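PDB 3OKZ: cell envelope-related transcriptional attenuator domain-containing protein from Streptococcus agalactiae, which is of unknown function but, like other LytR/CpsA/Psr family proteins, probably helps attach glycopolymers to the peptidoglycan of the cell wall. Local coordinates for residues Ser9-Ile14 with Val109-Gln114; Lys53-Thr58 with Lys235-His240; Ser71-Asn76 with Gly93-Leu98; Ile261-His266 with Ile291-Tyr296. One frame throughout, in Å; residues are numbered along the deposited sequence.

Contact 1 (Ser9-Ile14 with Val109-Gln114); sequences SKSHAI and VDYFMQ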
loop_
_atom_site.group_PDB
_atom_site.type_symbol
_atom_site.label_atom_id
_atom_site.label_comp_id
_atom_site.label_asym_id
_atom_site.label_seq_id
_atom_site.Cartn_x
_atom_site.Cartn_y
_atom_site.Cartn_z
ATOM N N SER A 9 3.046 -12.230 -14.251
ATOM C CA SER A 9 3.005 -12.901 -12.962
ATOM C C SER A 9 3.406 -14.357 -13.018
ATOM O O SER A 9 2.565 -15.230 -13.219
ATOM C CB SER A 9 1.614 -12.808 -12.344
ATOM O OG SER A 9 1.560 -13.582 -11.157
ATOM N N LYS A 10 4.693 -14.617 -12.824
ATOM C CA LYS A 10 5.197 -15.981 -12.832
ATOM C C LYS A 10 4.699 -16.738 -11.600
ATOM O O LYS A 10 5.386 -17.616 -11.072
ATOM C CB LYS A 10 6.732 -15.981 -12.889
ATOM C CG LYS A 10 7.431 -14.760 -12.279
ATOM C CD LYS A 10 7.302 -14.675 -10.755
ATOM C CE LYS A 10 6.031 -13.947 -10.312
ATOM N NZ LYS A 10 5.987 -12.533 -10.792
ATOM N N SER A 11 3.497 -16.383 -11.150
ATOM C CA SER A 11 2.870 -17.017 -9.993
ATOM C C SER A 11 1.537 -17.577 -10.452
ATOM O O SER A 11 0.884 -16.995 -11.313
ATOM C CB SER A 11 2.638 -15.996 -8.874
ATOM O OG SER A 11 2.040 -16.598 -7.739
ATOM N N HIS A 12 1.130 -18.702 -9.878
ATOM C CA HIS A 12 -0.130 -19.320 -10.267
ATOM C C HIS A 12 -1.079 -19.467 -9.091
ATOM O O HIS A 12 -2.089 -20.158 -9.188
ATOM C CB HIS A 12 0.134 -20.692 -10.896
ATOM C CG HIS A 12 1.032 -20.640 -12.092
ATOM N ND1 HIS A 12 0.706 -19.947 -13.238
ATOM C CD2 HIS A 12 2.256 -21.176 -12.313
ATOM C CE1 HIS A 12 1.690 -20.055 -14.113
ATOM N NE2 HIS A 12 2.643 -20.796 -13.576
ATOM N N ALA A 13 -0.753 -18.801 -7.990
ATOM C CA ALA A 13 -1.545 -18.857 -6.766
ATOM C C ALA A 13 -3.051 -18.728 -6.962
ATOM O O ALA A 13 -3.833 -19.383 -6.280
ATOM C CB ALA A 13 -1.058 -17.789 -5.800
ATOM N N ILE A 14 -3.466 -17.882 -7.888
ATOM C CA ILE A 14 -4.888 -17.696 -8.119
ATOM C C ILE A 14 -5.471 -18.810 -8.971
ATOM O O ILE A 14 -6.627 -19.194 -8.791
ATOM C CB ILE A 14 -5.162 -16.327 -8.777
ATOM C CG1 ILE A 14 -4.938 -15.215 -7.743
ATOM C CG2 ILE A 14 -6.576 -16.283 -9.336
ATOM C CD1 ILE A 14 -5.275 -13.836 -8.228
ATOM N N VAL A 109 6.530 -11.472 -3.467
ATOM C CA VAL A 109 5.184 -10.912 -3.552
ATOM C C VAL A 109 4.428 -11.380 -4.799
ATOM O O VAL A 109 4.606 -10.831 -5.881
ATOM C CB VAL A 109 5.253 -9.365 -3.561
ATOM C CG1 VAL A 109 3.859 -8.778 -3.542
ATOM C CG2 VAL A 109 6.059 -8.881 -2.378
ATOM N N ASP A 110 3.577 -12.380 -4.632
ATOM C CA ASP A 110 2.782 -12.939 -5.724
ATOM C C ASP A 110 2.347 -11.962 -6.823
ATOM O O ASP A 110 2.737 -12.095 -7.986
ATOM C CB ASP A 110 1.551 -13.626 -5.132
ATOM C CG ASP A 110 1.886 -14.934 -4.462
ATOM O OD1 ASP A 110 1.198 -15.311 -3.497
ATOM O OD2 ASP A 110 2.841 -15.595 -4.913
ATOM N N TYR A 111 1.535 -10.982 -6.458
ATOM C CA TYR A 111 1.053 -10.030 -7.444
ATOM C C TYR A 111 1.387 -8.584 -7.114
ATOM O O TYR A 111 2.169 -8.297 -6.214
ATOM C CB TYR A 111 -0.460 -10.204 -7.638
ATOM C CG TYR A 111 -0.818 -11.618 -8.003
ATOM C CD1 TYR A 111 -1.114 -12.560 -7.021
ATOM C CD2 TYR A 111 -0.753 -12.046 -9.330
ATOM C CE1 TYR A 111 -1.327 -13.899 -7.350
ATOM C CE2 TYR A 111 -0.961 -13.383 -9.670
ATOM C CZ TYR A 111 -1.241 -14.304 -8.677
ATOM O OH TYR A 111 -1.384 -15.632 -9.011
ATOM N N PHE A 112 0.778 -7.672 -7.854
ATOM C CA PHE A 112 1.038 -6.263 -7.672
ATOM C C PHE A 112 -0.049 -5.461 -8.368
ATOM O O PHE A 112 -0.447 -5.760 -9.497
ATOM C CB PHE A 112 2.402 -5.940 -8.283
ATOM C CG PHE A 112 2.535 -4.536 -8.768
ATOM C CD1 PHE A 112 2.947 -3.520 -7.902
ATOM C CD2 PHE A 112 2.226 -4.220 -10.091
ATOM C CE1 PHE A 112 3.049 -2.203 -8.340
ATOM C CE2 PHE A 112 2.322 -2.905 -10.547
ATOM C CZ PHE A 112 2.735 -1.891 -9.664
HETATM N N MSE A 113 -0.533 -4.434 -7.688
HETATM C CA MSE A 113 -1.559 -3.602 -8.280
HETATM C C MSE A 113 -1.304 -2.134 -7.986
HETATM O O MSE A 113 -0.966 -1.744 -6.857
HETATM C CB MSE A 113 -2.932 -4.005 -7.756
HETATM C CG MSE A 113 -4.057 -3.151 -8.304
HETATM SE SE MSE A 113 -5.787 -3.665 -7.659
HETATM C CE MSE A 113 -6.311 -4.842 -9.076
ATOM N N GLN A 114 -1.447 -1.315 -9.018
ATOM C CA GLN A 114 -1.256 0.113 -8.840
ATOM C C GLN A 114 -2.423 0.862 -9.441
ATOM O O GLN A 114 -2.923 0.492 -10.505
ATOM C CB GLN A 114 0.068 0.566 -9.463
ATOM C CG GLN A 114 0.170 0.480 -10.976
ATOM C CD GLN A 114 1.607 0.675 -11.436
ATOM O OE1 GLN A 114 2.410 1.315 -10.755
ATOM N NE2 GLN A 114 1.935 0.130 -12.595
#
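S9 begins a worked example of how an irregular N-terminal segment can be laid across the start of a sheet strand by a tyrosine and the aspartate before it. The strand is 111-116, beside 20-28 in the central mixed sheet of the LytR/CpsA/Psr domain, and Y111 is its first residue. The S9 hydroxyl approaches the CD2-CE2 side of the Y111 ring obliquely, although S9 is poorly ordered and its exact place should not be pressed. Two residues on, S11 OG donates a hydrogen bond of 3.1 Å to D110 OD2; with OG anti to its own backbone N, it meets the carboxylate from above, 62° out of the plane. The other oxygen, D110 OD1, accepts from the backbone N of S21, so both ends of the carboxylate are engaged and the side chain links the N-terminal loop to strand 20-28. The methyl of A13 then arrives at the edge of the Y111 ring, CB lying 4.2 Å from CE1, while F20 meets that ring with planes at about 90°. I14 covers one face: its CD1 sits 4.0 Å above the ring plane, offset toward the rim, and its backbone N donates to Y111 OH at 3.3 Å, with an N-H...O angle of 158°.

Contact 2 (Lys53-Thr58 with Lys235-His240); sequences KTNKTT and KDSLEH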
loop_
_atom_site.group_PDB
_atom_site.type_symbol
_atom_site.label_atom_id
_atom_site.label_comp_id
_atom_site.label_asym_id
_atom_site.label_seq_id
_atom_site.Cartn_x
_atom_site.Cartn_y
_atom_site.Cartn_z
ATOM N N LYS A 53 -8.189 -20.398 2.168
ATOM C CA LYS A 53 -8.294 -21.511 3.099
ATOM C C LYS A 53 -8.767 -21.049 4.480
ATOM O O LYS A 53 -9.903 -21.321 4.873
ATOM C CB LYS A 53 -6.922 -22.194 3.188
ATOM C CG LYS A 53 -6.911 -23.609 3.715
ATOM C CD LYS A 53 -5.519 -24.213 3.582
ATOM C CE LYS A 53 -4.478 -23.411 4.355
ATOM N NZ LYS A 53 -3.116 -24.005 4.256
ATOM N N THR A 54 -7.898 -20.344 5.205
ATOM C CA THR A 54 -8.213 -19.849 6.545
ATOM C C THR A 54 -9.308 -18.798 6.501
ATOM O O THR A 54 -9.769 -18.325 7.549
ATOM C CB THR A 54 -7.005 -19.201 7.208
ATOM O OG1 THR A 54 -6.743 -17.934 6.583
ATOM C CG2 THR A 54 -5.789 -20.104 7.079
ATOM N N ASN A 55 -9.691 -18.412 5.285
ATOM C CA ASN A 55 -10.749 -17.428 5.075
ATOM C C ASN A 55 -10.449 -16.106 5.796
ATOM O O ASN A 55 -11.237 -15.646 6.624
ATOM C CB ASN A 55 -12.067 -18.013 5.581
ATOM C CG ASN A 55 -13.263 -17.374 4.943
ATOM O OD1 ASN A 55 -13.411 -17.401 3.725
ATOM N ND2 ASN A 55 -14.133 -16.797 5.761
ATOM N N LYS A 56 -9.315 -15.490 5.476
ATOM C CA LYS A 56 -8.941 -14.248 6.134
ATOM C C LYS A 56 -8.065 -13.355 5.266
ATOM O O LYS A 56 -7.448 -13.808 4.302
ATOM C CB LYS A 56 -8.220 -14.570 7.446
ATOM C CG LYS A 56 -7.815 -13.348 8.278
ATOM C CD LYS A 56 -7.236 -13.759 9.643
ATOM C CE LYS A 56 -6.029 -14.692 9.507
ATOM N NZ LYS A 56 -5.474 -15.150 10.817
ATOM N N THR A 57 -8.017 -12.077 5.623
ATOM C CA THR A 57 -7.215 -11.105 4.894
ATOM C C THR A 57 -6.525 -10.134 5.844
ATOM O O THR A 57 -7.092 -9.739 6.863
ATOM C CB THR A 57 -8.085 -10.299 3.915
ATOM O OG1 THR A 57 -8.492 -11.147 2.838
ATOM C CG2 THR A 57 -7.320 -9.104 3.363
ATOM N N THR A 58 -5.296 -9.757 5.510
ATOM C CA THR A 58 -4.552 -8.810 6.330
ATOM C C THR A 58 -3.941 -7.738 5.448
ATOM O O THR A 58 -3.530 -8.012 4.318
ATOM C CB THR A 58 -3.403 -9.483 7.083
ATOM O OG1 THR A 58 -2.319 -9.736 6.174
ATOM C CG2 THR A 58 -3.877 -10.796 7.712
ATOM N N LYS A 235 -13.540 -13.983 -2.692
ATOM C CA LYS A 235 -14.549 -13.006 -2.279
ATOM C C LYS A 235 -14.966 -13.154 -0.817
ATOM O O LYS A 235 -15.269 -12.167 -0.150
ATOM C CB LYS A 235 -15.792 -13.107 -3.183
ATOM C CG LYS A 235 -16.985 -12.269 -2.704
ATOM C CD LYS A 235 -18.292 -12.797 -3.267
ATOM C CE LYS A 235 -19.467 -12.493 -2.344
ATOM N NZ LYS A 235 -19.858 -11.050 -2.330
ATOM N N ASP A 236 -14.993 -14.383 -0.318
ATOM C CA ASP A 236 -15.386 -14.615 1.070
ATOM C C ASP A 236 -14.266 -14.179 1.998
ATOM O O ASP A 236 -14.513 -13.688 3.096
ATOM C CB ASP A 236 -15.691 -16.099 1.294
ATOM C CG ASP A 236 -16.495 -16.699 0.162
ATOM O OD1 ASP A 236 -15.957 -16.789 -0.964
ATOM O OD2 ASP A 236 -17.664 -17.070 0.393
ATOM N N SER A 237 -13.032 -14.366 1.541
ATOM C CA SER A 237 -11.854 -14.012 2.321
ATOM C C SER A 237 -11.808 -12.525 2.624
ATOM O O SER A 237 -11.332 -12.109 3.685
ATOM C CB SER A 237 -10.580 -14.416 1.572
ATOM O OG SER A 237 -10.492 -15.826 1.463
ATOM N N LEU A 238 -12.309 -11.724 1.692
ATOM C CA LEU A 238 -12.313 -10.280 1.862
ATOM C C LEU A 238 -13.313 -9.843 2.936
ATOM O O LEU A 238 -13.356 -8.677 3.320
ATOM C CB LEU A 238 -12.633 -9.624 0.518
ATOM C CG LEU A 238 -11.774 -10.164 -0.637
ATOM C CD1 LEU A 238 -12.183 -9.517 -1.955
ATOM C CD2 LEU A 238 -10.301 -9.912 -0.342
ATOM N N GLU A 239 -14.092 -10.794 3.438
ATOM C CA GLU A 239 -15.114 -10.521 4.444
ATOM C C GLU A 239 -14.551 -10.162 5.816
ATOM O O GLU A 239 -15.275 -9.651 6.670
ATOM C CB GLU A 239 -16.033 -11.738 4.585
ATOM C CG GLU A 239 -17.532 -11.444 4.583
ATOM C CD GLU A 239 -18.070 -11.110 3.201
ATOM O OE1 GLU A 239 -19.297 -11.238 2.995
ATOM O OE2 GLU A 239 -17.275 -10.715 2.322
ATOM N N HIS A 240 -13.270 -10.450 6.035
ATOM C CA HIS A 240 -12.625 -10.153 7.316
ATOM C C HIS A 240 -11.198 -9.644 7.124
ATOM O O HIS A 240 -10.308 -10.407 6.738
ATOM C CB HIS A 240 -12.596 -11.401 8.192
ATOM C CG HIS A 240 -13.881 -12.160 8.194
ATOM N ND1 HIS A 240 -14.189 -13.098 7.233
ATOM C CD2 HIS A 240 -14.956 -12.090 9.012
ATOM C CE1 HIS A 240 -15.401 -13.573 7.458
ATOM N NE2 HIS A 240 -15.889 -12.977 8.530
#
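N55, H240 and T57 bury the most surface here, and together they illustrate how a hairpin turn and a distant loop can be brought together just where two strands start to pair. N55 reaches over the loop 235-240 with its amide. With CG anti to the backbone N, the group projects between D236 and H240: OD1 comes to 3.6 Å from D236 CB, while ND2 lies 3.9 Å from H240 CE1. The amide and imidazole planes are turned 62° apart, and the approach to the ring is oblique, so this is van der Waals contact without stacking. The backbone of N55 adopts a left-handed conformation, as expected of the first position of a G1 beta bulge; N55 and K56 both face N51 where strand 41-51 turns back into 56-62. S237, at the start of a short 3-10 segment, reaches the same turn through a weak hydrogen bond from its OG to N51 O.

H240 contributes its backbone as well as its ring. Its carbonyl oxygen accepts from T57 N at 3.0 Å; the nitrogen sits almost in line with the carbonyl, but the bond is bent at the hydrogen (135°). T57 continues the pairing with K242 as 56-62 runs parallel to 241-252. The side chain of T57 turns toward the 3-10 segment, where OG1 is 3.1 Å from S237 O, at best a weak hydrogen bond, since the one hydroxyl proton could serve another acceptor instead. L238 comes in from that flank, its CD2 3.9 Å from T57 OG1.

Contact 3 (Ser71-Asn76 with Gly93-Leu98); sequences SGPKNN and GAEMAL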
loop_
_atom_site.group_PDB
_atom_site.type_symbol
_atom_site.label_atom_id
_atom_site.label_comp_id
_atom_site.label_asym_id
_atom_site.label_seq_id
_atom_site.Cartn_x
_atom_site.Cartn_y
_atom_site.Cartn_z
ATOM N N SER A 71 16.570 -1.702 -3.530
ATOM C CA SER A 71 16.905 -2.862 -4.342
ATOM C C SER A 71 16.328 -2.519 -5.708
ATOM O O SER A 71 15.278 -1.891 -5.790
ATOM C CB SER A 71 16.237 -4.122 -3.790
ATOM O OG SER A 71 16.631 -4.357 -2.452
ATOM N N GLY A 72 17.014 -2.907 -6.777
ATOM C CA GLY A 72 16.512 -2.604 -8.107
ATOM C C GLY A 72 17.354 -3.155 -9.243
ATOM O O GLY A 72 18.273 -3.948 -9.015
ATOM N N PRO A 73 17.054 -2.761 -10.489
ATOM C CA PRO A 73 17.796 -3.225 -11.664
ATOM C C PRO A 73 19.124 -2.482 -11.851
ATOM O O PRO A 73 19.193 -1.251 -11.756
ATOM C CB PRO A 73 16.806 -2.993 -12.803
ATOM C CG PRO A 73 16.103 -1.765 -12.372
ATOM C CD PRO A 73 15.853 -2.016 -10.896
ATOM N N LYS A 74 20.179 -3.243 -12.114
ATOM C CA LYS A 74 21.511 -2.675 -12.284
ATOM C C LYS A 74 21.529 -1.425 -13.159
ATOM O O LYS A 74 22.347 -0.528 -12.963
ATOM C CB LYS A 74 22.453 -3.735 -12.858
ATOM C CG LYS A 74 23.870 -3.254 -13.087
ATOM C CD LYS A 74 24.775 -4.400 -13.511
ATOM C CE LYS A 74 26.166 -3.902 -13.834
ATOM N NZ LYS A 74 26.715 -3.116 -12.701
ATOM N N ASN A 75 20.615 -1.361 -14.115
ATOM C CA ASN A 75 20.552 -0.222 -15.014
ATOM C C ASN A 75 19.933 1.012 -14.344
ATOM O O ASN A 75 19.539 1.957 -15.027
ATOM C CB ASN A 75 19.756 -0.616 -16.263
ATOM C CG ASN A 75 20.093 0.238 -17.473
ATOM O OD1 ASN A 75 19.894 -0.184 -18.616
ATOM N ND2 ASN A 75 20.598 1.443 -17.233
ATOM N N ASN A 76 19.859 1.013 -13.011
ATOM C CA ASN A 76 19.272 2.148 -12.285
ATOM C C ASN A 76 20.268 2.876 -11.368
ATOM O O ASN A 76 20.894 2.271 -10.486
ATOM C CB ASN A 76 18.059 1.685 -11.463
ATOM C CG ASN A 76 17.006 2.779 -11.309
ATOM O OD1 ASN A 76 17.256 3.825 -10.703
ATOM N ND2 ASN A 76 15.827 2.544 -11.870
ATOM N N GLY A 93 10.013 3.184 -10.322
ATOM C CA GLY A 93 8.629 2.779 -10.447
ATOM C C GLY A 93 8.290 1.406 -9.909
ATOM O O GLY A 93 9.063 0.798 -9.173
ATOM N N ALA A 94 7.115 0.925 -10.300
ATOM C CA ALA A 94 6.585 -0.369 -9.889
ATOM C C ALA A 94 7.629 -1.451 -9.607
ATOM O O ALA A 94 7.678 -2.003 -8.500
ATOM C CB ALA A 94 5.598 -0.863 -10.936
ATOM N N GLU A 95 8.453 -1.756 -10.608
ATOM C CA GLU A 95 9.487 -2.782 -10.476
ATOM C C GLU A 95 10.414 -2.635 -9.275
ATOM O O GLU A 95 10.655 -3.602 -8.543
ATOM C CB GLU A 95 10.324 -2.823 -11.750
ATOM C CG GLU A 95 11.614 -3.616 -11.647
ATOM C CD GLU A 95 12.239 -3.841 -13.006
ATOM O OE1 GLU A 95 11.917 -4.865 -13.652
ATOM O OE2 GLU A 95 13.038 -2.984 -13.434
HETATM N N MSE A 96 10.941 -1.429 -9.081
HETATM C CA MSE A 96 11.864 -1.165 -7.980
HETATM C C MSE A 96 11.122 -1.171 -6.656
HETATM O O MSE A 96 11.654 -1.610 -5.642
HETATM C CB MSE A 96 12.582 0.177 -8.194
HETATM C CG MSE A 96 13.716 0.463 -7.210
HETATM SE SE MSE A 96 14.920 1.854 -7.862
HETATM C CE MSE A 96 16.360 0.732 -8.492
ATOM N N ALA A 97 9.888 -0.689 -6.671
ATOM C CA ALA A 97 9.086 -0.678 -5.465
ATOM C C ALA A 97 8.883 -2.132 -5.085
ATOM O O ALA A 97 9.091 -2.531 -3.934
ATOM C CB ALA A 97 7.751 -0.028 -5.731
ATOM N N LEU A 98 8.486 -2.937 -6.062
ATOM C CA LEU A 98 8.264 -4.338 -5.788
ATOM C C LEU A 98 9.538 -4.978 -5.255
ATOM O O LEU A 98 9.538 -5.558 -4.164
ATOM C CB LEU A 98 7.801 -5.073 -7.041
ATOM C CG LEU A 98 7.510 -6.545 -6.741
ATOM C CD1 LEU A 98 6.290 -6.647 -5.851
ATOM C CD2 LEU A 98 7.295 -7.310 -8.028
#
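G72 and M96 mark the closest approach of the two backbones, their CA atoms 4.9 Å apart, where the loop after strand 67-69 passes helix 93-105 near its N-terminal end. This helix covers the central sheet of the alpha/beta domain, with A97 and L98 on strand 20-28 and A94 on 111-116; the loop meets another side of it. G72 is almost fully extended, and the chain then folds into a type I beta turn from P73 to N76, so that the loop curls round the end of one side chain.

That side chain is M96, a selenomethionine. Its CG stands anti to the backbone N and the chain bends at chi3 (-101°), which carries the terminal methyl in among G72, P73 and N76. CE lies 3.4 Å from G72 CA and 3.7 Å from P73 CD, the proline and M96 side chains crossing at about a right angle. No hydrogen bond spans the contact. Polar groups are held from elsewhere: S71 OG by D103, and N76 ND2 by S91 O. The extended E95 brings OE2 to 3.5 Å from P73 CG, and N76 brings its amide carbon CG to 3.5 Å from M96 CE.

Contact 4 (Ile261-His266 with Ile291-Tyr296); sequences ILTKKH and ILYEDY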
loop_
_atom_site.group_PDB
_atom_site.type_symbol
_atom_site.label_atom_id
_atom_site.label_comp_id
_atom_site.label_asym_id
_atom_site.label_seq_id
_atom_site.Cartn_x
_atom_site.Cartn_y
_atom_site.Cartn_z
ATOM N N ILE A 261 13.414 4.380 11.438
ATOM C CA ILE A 261 14.331 3.246 11.488
ATOM C C ILE A 261 13.727 2.091 12.280
ATOM O O ILE A 261 13.489 2.197 13.481
ATOM C CB ILE A 261 15.685 3.664 12.100
ATOM C CG1 ILE A 261 16.266 4.809 11.267
ATOM C CG2 ILE A 261 16.632 2.476 12.155
ATOM C CD1 ILE A 261 17.735 5.048 11.459
ATOM N N LEU A 262 13.483 0.991 11.577
ATOM C CA LEU A 262 12.886 -0.215 12.145
ATOM C C LEU A 262 13.837 -1.000 13.040
ATOM O O LEU A 262 15.038 -1.012 12.810
ATOM C CB LEU A 262 12.422 -1.128 11.008
ATOM C CG LEU A 262 11.471 -0.489 10.002
ATOM C CD1 LEU A 262 11.306 -1.376 8.803
ATOM C CD2 LEU A 262 10.137 -0.248 10.668
ATOM N N THR A 263 13.294 -1.648 14.062
ATOM C CA THR A 263 14.115 -2.465 14.944
ATOM C C THR A 263 14.084 -3.901 14.459
ATOM O O THR A 263 13.131 -4.314 13.789
ATOM C CB THR A 263 13.607 -2.476 16.394
ATOM O OG1 THR A 263 12.176 -2.366 16.420
ATOM C CG2 THR A 263 14.243 -1.355 17.167
ATOM N N LYS A 264 15.123 -4.658 14.811
ATOM C CA LYS A 264 15.210 -6.058 14.425
ATOM C C LYS A 264 14.028 -6.848 14.985
ATOM O O LYS A 264 13.313 -7.525 14.239
ATOM C CB LYS A 264 16.521 -6.673 14.923
ATOM C CG LYS A 264 17.779 -6.214 14.176
ATOM C CD LYS A 264 19.049 -6.900 14.712
ATOM C CE LYS A 264 20.318 -6.424 14.001
ATOM N NZ LYS A 264 21.564 -6.979 14.617
ATOM N N LYS A 265 13.817 -6.744 16.292
ATOM C CA LYS A 265 12.740 -7.463 16.965
ATOM C C LYS A 265 11.387 -7.314 16.271
ATOM O O LYS A 265 10.613 -8.267 16.191
ATOM C CB LYS A 265 12.609 -6.962 18.404
ATOM C CG LYS A 265 11.792 -7.852 19.332
ATOM C CD LYS A 265 12.649 -8.976 19.923
ATOM C CE LYS A 265 11.905 -9.747 21.015
ATOM N NZ LYS A 265 12.786 -10.723 21.724
ATOM N N HIS A 266 11.114 -6.115 15.769
ATOM C CA HIS A 266 9.838 -5.813 15.127
ATOM C C HIS A 266 9.693 -6.323 13.700
ATOM O O HIS A 266 8.780 -7.089 13.399
ATOM C CB HIS A 266 9.607 -4.302 15.132
ATOM C CG HIS A 266 8.221 -3.897 14.740
ATOM N ND1 HIS A 266 7.968 -2.926 13.794
ATOM C CD2 HIS A 266 7.010 -4.300 15.198
ATOM C CE1 HIS A 266 6.663 -2.745 13.689
ATOM N NE2 HIS A 266 6.059 -3.567 14.530
ATOM N N ILE A 291 17.721 -0.723 6.939
ATOM C CA ILE A 291 18.674 -0.365 7.967
ATOM C C ILE A 291 18.035 -0.579 9.328
ATOM O O ILE A 291 17.060 0.077 9.673
ATOM C CB ILE A 291 19.087 1.108 7.802
ATOM C CG1 ILE A 291 19.895 1.274 6.517
ATOM C CG2 ILE A 291 19.917 1.561 8.984
ATOM C CD1 ILE A 291 19.157 0.854 5.270
ATOM N N LEU A 292 18.573 -1.505 10.101
ATOM C CA LEU A 292 18.009 -1.773 11.409
ATOM C C LEU A 292 18.476 -0.789 12.474
ATOM O O LEU A 292 19.581 -0.229 12.412
ATOM C CB LEU A 292 18.326 -3.205 11.824
ATOM C CG LEU A 292 17.796 -4.231 10.818
ATOM C CD1 LEU A 292 18.323 -5.597 11.190
ATOM C CD2 LEU A 292 16.252 -4.231 10.794
ATOM N N TYR A 293 17.609 -0.587 13.455
ATOM C CA TYR A 293 17.852 0.347 14.545
ATOM C C TYR A 293 19.098 0.025 15.332
ATOM O O TYR A 293 19.775 0.933 15.799
ATOM C CB TYR A 293 16.631 0.371 15.470
ATOM C CG TYR A 293 16.723 1.310 16.649
ATOM C CD1 TYR A 293 17.220 0.879 17.876
ATOM C CD2 TYR A 293 16.267 2.628 16.551
ATOM C CE1 TYR A 293 17.252 1.736 18.983
ATOM C CE2 TYR A 293 16.296 3.491 17.653
ATOM C CZ TYR A 293 16.786 3.038 18.864
ATOM O OH TYR A 293 16.783 3.875 19.958
ATOM N N GLU A 294 19.405 -1.262 15.459
ATOM C CA GLU A 294 20.565 -1.703 16.225
ATOM C C GLU A 294 21.878 -1.562 15.482
ATOM O O GLU A 294 22.875 -1.163 16.064
ATOM C CB GLU A 294 20.400 -3.158 16.668
ATOM C CG GLU A 294 19.266 -3.422 17.661
ATOM C CD GLU A 294 17.875 -3.435 17.028
ATOM O OE1 GLU A 294 16.892 -3.715 17.741
ATOM O OE2 GLU A 294 17.757 -3.167 15.817
ATOM N N ASP A 295 21.888 -1.894 14.200
ATOM C CA ASP A 295 23.115 -1.790 13.410
ATOM C C ASP A 295 23.406 -0.337 13.069
ATOM O O ASP A 295 24.496 -0.006 12.629
ATOM C CB ASP A 295 23.008 -2.592 12.101
ATOM C CG ASP A 295 22.456 -3.986 12.313
ATOM O OD1 ASP A 295 22.931 -4.693 13.232
ATOM O OD2 ASP A 295 21.546 -4.374 11.553
ATOM N N TYR A 296 22.430 0.534 13.254
ATOM C CA TYR A 296 22.652 1.930 12.938
ATOM C C TYR A 296 23.270 2.635 14.138
ATOM O O TYR A 296 24.153 3.486 14.008
ATOM C CB TYR A 296 21.330 2.587 12.539
ATOM C CG TYR A 296 21.432 4.077 12.298
ATOM C CD1 TYR A 296 21.351 4.982 13.359
ATOM C CD2 TYR A 296 21.618 4.585 11.017
ATOM C CE1 TYR A 296 21.452 6.361 13.148
ATOM C CE2 TYR A 296 21.724 5.963 10.795
ATOM C CZ TYR A 296 21.638 6.840 11.866
ATOM O OH TYR A 296 21.725 8.198 11.657
#
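I261, at the end of edge strand 258-261, sends its two branches to different partners, CD1 to the Y296 ring and CG2 to Y293. CG1, anti to the carbonyl carbon, carries CD1 over the centre of the Y296 ring, a CH-pi contact 3.9 Å from the centroid and 10° off the normal. CG2 takes the other direction and packs on Y293, 3.9 Å from its CB. T263 follows, its OG1 lying between backbone N and carbonyl carbon with chi1 twisted to 33°; its CG2 then faces the contact, 3.6 Å from E294 OE1. The T263 and Y293 side chains run side by side.

Two helix starts meet here. Y293 N, in the first turn of 293-296, donates to L262 O at 2.7 Å. In return E294, bent at chi2 (77°), curls back and offers the syn side of OE2 to K264 N at 3.2 Å. The K264 side chain runs extended beyond CG to a salt bridge, NZ 3.0 Å from D295 OD1, again on the syn side. E300, from the C-terminal tag, brings a like charge close to that oxygen.

T263 makes no capping bond with its own side chain, and the E294 carboxylate engages the first N-H of helix 264-277 instead. Its negative charge there would probably interact favourably with the helix dipole and, more loosely, with the K264 ammonium.

How the contacts relate
Read together, contacts 1, 2 and 4 involve strands of the central sheet, and contact 3 a helix packed on it. Contacts 1 and 2 have centres 17 Å apart and nearest atoms about 10 Å apart, and their segments alternate along the chain. Contact 3 is nested inside the loops closed by both, and it touches contact 1 directly: helix 93-105 leads into strand 111-116, packing V109 CB 3.7 Å from L98 CD1 and A94 against F112. Contact 4 follows later in the chain, at the outer strand 258-261; its centre is 23 Å from that of contact 3, 29 Å from contact 1 and 31 Å from contact 2. No functional site is identified here, so their relation to one stays open.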